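Putative aldehyde dehydrogenase AldY (Bacillus subtilis, PDB 4DNG) probably oxidises aldehydes to carboxylates with NAD(+) as the electron acceptor, and may protect the bacterium against stress from ethanol and related compounds. Local coordinates at residues I26-Y30 and D31-I35; M88-A91 and R92-G96. All coordinates share one frame; numbering follows the deposited sequence.

Contact 1. Residues I26-Y30 and D31-I35; sequences ILNPY and DQSVI
The side chains of N28 and D31 cross at about a right angle, and their amide and carboxylate planes are turned 54° apart. N28 CB lies 3.6 Å from D31 OD1, on one side of the carboxylate plane. From the other side the same oxygen takes two bonds: S33 N comes from above the plane at 2.8 Å, while S33 OG approaches on the syn side, 30° out of plane. With CG between the backbone N and the carbonyl carbon (chi1 54°), D31 carries its carboxylate forward to S33 N, two residues on, an Asx turn. N28 makes a second one, its OD1 accepting from Y30 N at 2.9 Å. Over one face of the L27-N28 peptide sits I35 CD1, 3.6 Å from N28 N.

The backbone is a beta hairpin. I35 N bonds to I26 O and N28 N to S33 O, bracketing the non-hydrogen-bonded pair L27-V34, where L27 CD2 meets V34 CG2 at 3.8 Å. The tip is an alpha-turn, Q32 N reaching N28 O at 2.7 Å, and Q32 leaves it with positive phi. Beyond the hairpin, Q32 NE2 bonds N361 OD1, and I35 packs on M89 and R92 of helix 83-94.

Two short acidic or amide side chains thus occupy backbone N-H groups at the reversal, and the double grip on D31 OD1 is likely to restrict rotation of its carboxylate.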
# COMPACT_ATOMS: atom_id res chain seq x y z
N ILE A 26 13.81 -30.81 -12.30
CA ILE A 26 14.58 -29.58 -12.15
C ILE A 26 15.91 -29.81 -12.83
O ILE A 26 16.61 -30.78 -12.54
CB ILE A 26 14.77 -29.15 -10.68
CG1 ILE A 26 13.39 -29.08 -10.00
CG2 ILE A 26 15.54 -27.84 -10.61
CD1 ILE A 26 13.41 -28.61 -8.57
N LEU A 27 16.24 -28.92 -13.76
CA LEU A 27 17.36 -29.13 -14.66
C LEU A 27 18.52 -28.18 -14.41
O LEU A 27 18.33 -27.04 -13.98
CB LEU A 27 16.88 -29.01 -16.12
CG LEU A 27 15.72 -29.90 -16.63
CD1 LEU A 27 15.53 -29.72 -18.13
CD2 LEU A 27 15.90 -31.37 -16.30
N ASN A 28 19.71 -28.63 -14.75
CA ASN A 28 20.84 -27.75 -14.88
C ASN A 28 20.69 -27.16 -16.25
O ASN A 28 20.51 -27.87 -17.21
CB ASN A 28 22.13 -28.53 -14.76
CG ASN A 28 23.34 -27.66 -14.90
OD1 ASN A 28 23.32 -26.68 -15.60
ND2 ASN A 28 24.41 -28.03 -14.23
N PRO A 29 20.74 -25.84 -16.32
CA PRO A 29 20.54 -25.10 -17.56
C PRO A 29 21.60 -25.34 -18.62
O PRO A 29 21.29 -25.28 -19.79
CB PRO A 29 20.58 -23.66 -17.08
CG PRO A 29 20.03 -23.72 -15.72
CD PRO A 29 20.45 -25.02 -15.14
N TYR A 30 22.84 -25.53 -18.20
CA TYR A 30 23.92 -25.73 -19.14
C TYR A 30 23.74 -26.97 -19.97
O TYR A 30 23.91 -26.93 -21.17
CB TYR A 30 25.21 -25.86 -18.36
CG TYR A 30 26.48 -25.87 -19.17
CD1 TYR A 30 27.00 -24.71 -19.69
CD2 TYR A 30 27.18 -27.03 -19.37
CE1 TYR A 30 28.17 -24.71 -20.41
CE2 TYR A 30 28.35 -27.04 -20.09
CZ TYR A 30 28.83 -25.88 -20.60
OH TYR A 30 30.00 -25.88 -21.32
N ASP A 31 23.38 -28.08 -19.35
CA ASP A 31 23.31 -29.30 -20.11
C ASP A 31 21.97 -29.98 -20.12
O ASP A 31 21.81 -30.97 -20.81
CB ASP A 31 24.38 -30.25 -19.63
CG ASP A 31 24.29 -30.48 -18.18
OD1 ASP A 31 23.18 -30.32 -17.67
OD2 ASP A 31 25.30 -30.81 -17.55
N GLN A 32 21.03 -29.48 -19.35
CA GLN A 32 19.69 -30.05 -19.33
C GLN A 32 19.61 -31.31 -18.50
O GLN A 32 18.61 -31.99 -18.50
CB GLN A 32 19.24 -30.37 -20.74
CG GLN A 32 18.13 -29.50 -21.25
CD GLN A 32 18.64 -28.20 -21.78
OE1 GLN A 32 18.41 -27.15 -21.19
NE2 GLN A 32 19.35 -28.25 -22.89
N SER A 33 20.68 -31.62 -17.80
CA SER A 33 20.74 -32.78 -16.90
C SER A 33 19.81 -32.59 -15.70
O SER A 33 19.58 -31.47 -15.25
CB SER A 33 22.16 -33.02 -16.39
OG SER A 33 22.56 -31.96 -15.55
N VAL A 34 19.29 -33.70 -15.20
CA VAL A 34 18.27 -33.69 -14.17
C VAL A 34 18.97 -33.61 -12.81
O VAL A 34 19.75 -34.51 -12.44
CB VAL A 34 17.41 -34.97 -14.26
CG1 VAL A 34 16.52 -35.15 -13.02
CG2 VAL A 34 16.61 -34.99 -15.56
N ILE A 35 18.68 -32.55 -12.07
CA ILE A 35 19.19 -32.40 -10.70
C ILE A 35 18.36 -33.23 -9.72
O ILE A 35 18.92 -34.02 -8.96
CB ILE A 35 19.26 -30.91 -10.30
CG1 ILE A 35 20.25 -30.16 -11.22
CG2 ILE A 35 19.58 -30.76 -8.80
CD1 ILE A 35 20.17 -28.65 -11.13

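Contact 2. Residues M88-A91 and R92-G96; sequences MMIA and RETGG
R92 lays the aliphatic part of its side chain obliquely across M88, with R92 CD 4.1 Å from M88 CG. A bend at chi3 (-67°) carries the guanidinium toward M89, bringing R92 NH2 within 4.3 Å of M89 CE. A serine in place of R92 would probably leave the M88 methylene and the M89 methyl without this cover, and E4 without its long, weak ion-pair partner. Beneath these side chains E93 N bonds M89 O at 2.9 Å, an ordinary helical step.

The helix ends at the next residue, T94: G95 N still reaches A91 O at 2.8 Å, yet G95 itself has positive phi (77°) and leaves helical geometry. The chain then doubles back far enough for G96 O to lie 3.2 Å from A91 CA in a CA-H...O contact, and 3.3 Å from A91 CB.

Further out, Q319 NE2 bonds A91 O and, weakly, G96 O, joining the last turn to the chain that follows it. The carboxylate of E93, on an extended side chain with CG anti to the backbone N (chi1 -166°), bonds S185 OG and I184 N at the start of helix 183-196. I90 and A91 pack against S101 of helix 98-118.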
# COMPACT_ATOMS: atom_id res chain seq x y z
N MET A 88 27.48 -24.03 -4.98
CA MET A 88 27.44 -25.00 -6.06
C MET A 88 26.02 -25.26 -6.53
O MET A 88 25.75 -25.15 -7.73
CB MET A 88 28.12 -26.32 -5.65
CG MET A 88 28.38 -27.25 -6.83
SD MET A 88 29.28 -26.45 -8.19
CE MET A 88 30.96 -26.51 -7.58
N MET A 89 25.12 -25.58 -5.60
CA MET A 89 23.73 -25.85 -5.95
C MET A 89 22.97 -24.66 -6.59
O MET A 89 22.24 -24.85 -7.57
CB MET A 89 22.96 -26.43 -4.76
CG MET A 89 21.53 -26.85 -5.07
SD MET A 89 21.34 -28.12 -6.35
CE MET A 89 22.16 -29.50 -5.56
N ILE A 90 23.16 -23.45 -6.05
CA ILE A 90 22.60 -22.24 -6.68
C ILE A 90 23.09 -22.12 -8.12
O ILE A 90 22.30 -21.81 -9.01
CB ILE A 90 22.97 -20.93 -5.93
CG1 ILE A 90 22.28 -20.87 -4.55
CG2 ILE A 90 22.57 -19.71 -6.75
CD1 ILE A 90 22.97 -19.91 -3.60
N ALA A 91 24.38 -22.34 -8.34
CA ALA A 91 24.93 -22.34 -9.68
C ALA A 91 24.27 -23.42 -10.58
O ALA A 91 23.75 -23.10 -11.64
CB ALA A 91 26.44 -22.51 -9.64
N ARG A 92 24.26 -24.68 -10.12
CA ARG A 92 23.69 -25.78 -10.92
C ARG A 92 22.24 -25.55 -11.33
O ARG A 92 21.88 -25.78 -12.48
CB ARG A 92 23.81 -27.13 -10.21
CG ARG A 92 25.06 -27.32 -9.36
CD ARG A 92 25.66 -28.71 -9.48
NE ARG A 92 24.85 -29.80 -8.92
CZ ARG A 92 24.11 -30.64 -9.64
NH1 ARG A 92 24.05 -30.50 -10.96
NH2 ARG A 92 23.42 -31.61 -9.04
N GLU A 93 21.42 -25.07 -10.39
CA GLU A 93 19.97 -25.02 -10.60
C GLU A 93 19.59 -23.86 -11.47
O GLU A 93 18.65 -23.91 -12.26
CB GLU A 93 19.22 -24.91 -9.27
CG GLU A 93 17.74 -25.20 -9.36
CD GLU A 93 17.01 -25.10 -8.03
OE1 GLU A 93 17.36 -24.24 -7.18
OE2 GLU A 93 16.05 -25.88 -7.83
N THR A 94 20.39 -22.83 -11.32
CA THR A 94 20.06 -21.47 -11.68
C THR A 94 20.82 -21.04 -12.94
O THR A 94 20.37 -20.15 -13.65
CB THR A 94 20.40 -20.60 -10.45
OG1 THR A 94 19.21 -20.04 -9.89
CG2 THR A 94 21.35 -19.53 -10.77
N GLY A 95 21.95 -21.69 -13.22
CA GLY A 95 22.78 -21.31 -14.38
C GLY A 95 23.61 -20.06 -14.11
O GLY A 95 24.45 -19.67 -14.91
N GLY A 96 23.35 -19.43 -12.98
CA GLY A 96 24.21 -18.39 -12.45
C GLY A 96 25.59 -18.94 -12.18
O GLY A 96 25.78 -20.13 -11.87

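Overall arrangement
Contact 1, about 22 Å from the centre of the chain, is the tip of a hairpin with its outer side exposed; contact 2, about 16 Å from that centre, is the mostly buried end of helix 83-94. Their centres are about 10 Å apart and they touch directly: P29 CD and N28 CG lie 3.1 and 3.4 Å from R92 O, and I26 CG2 is 3.4 Å from E93 OE2. The hairpin's inner side therefore covers the helix end. Chemistry follows place: both rest on main-chain bonds, but contact 1 adds the N28 and D31 side chains as acceptors for its own turn, whereas contact 2 sends the E93 carboxylate out to helix 183-196. Q319 adjoins both, touching Y30 and bonding A91 O.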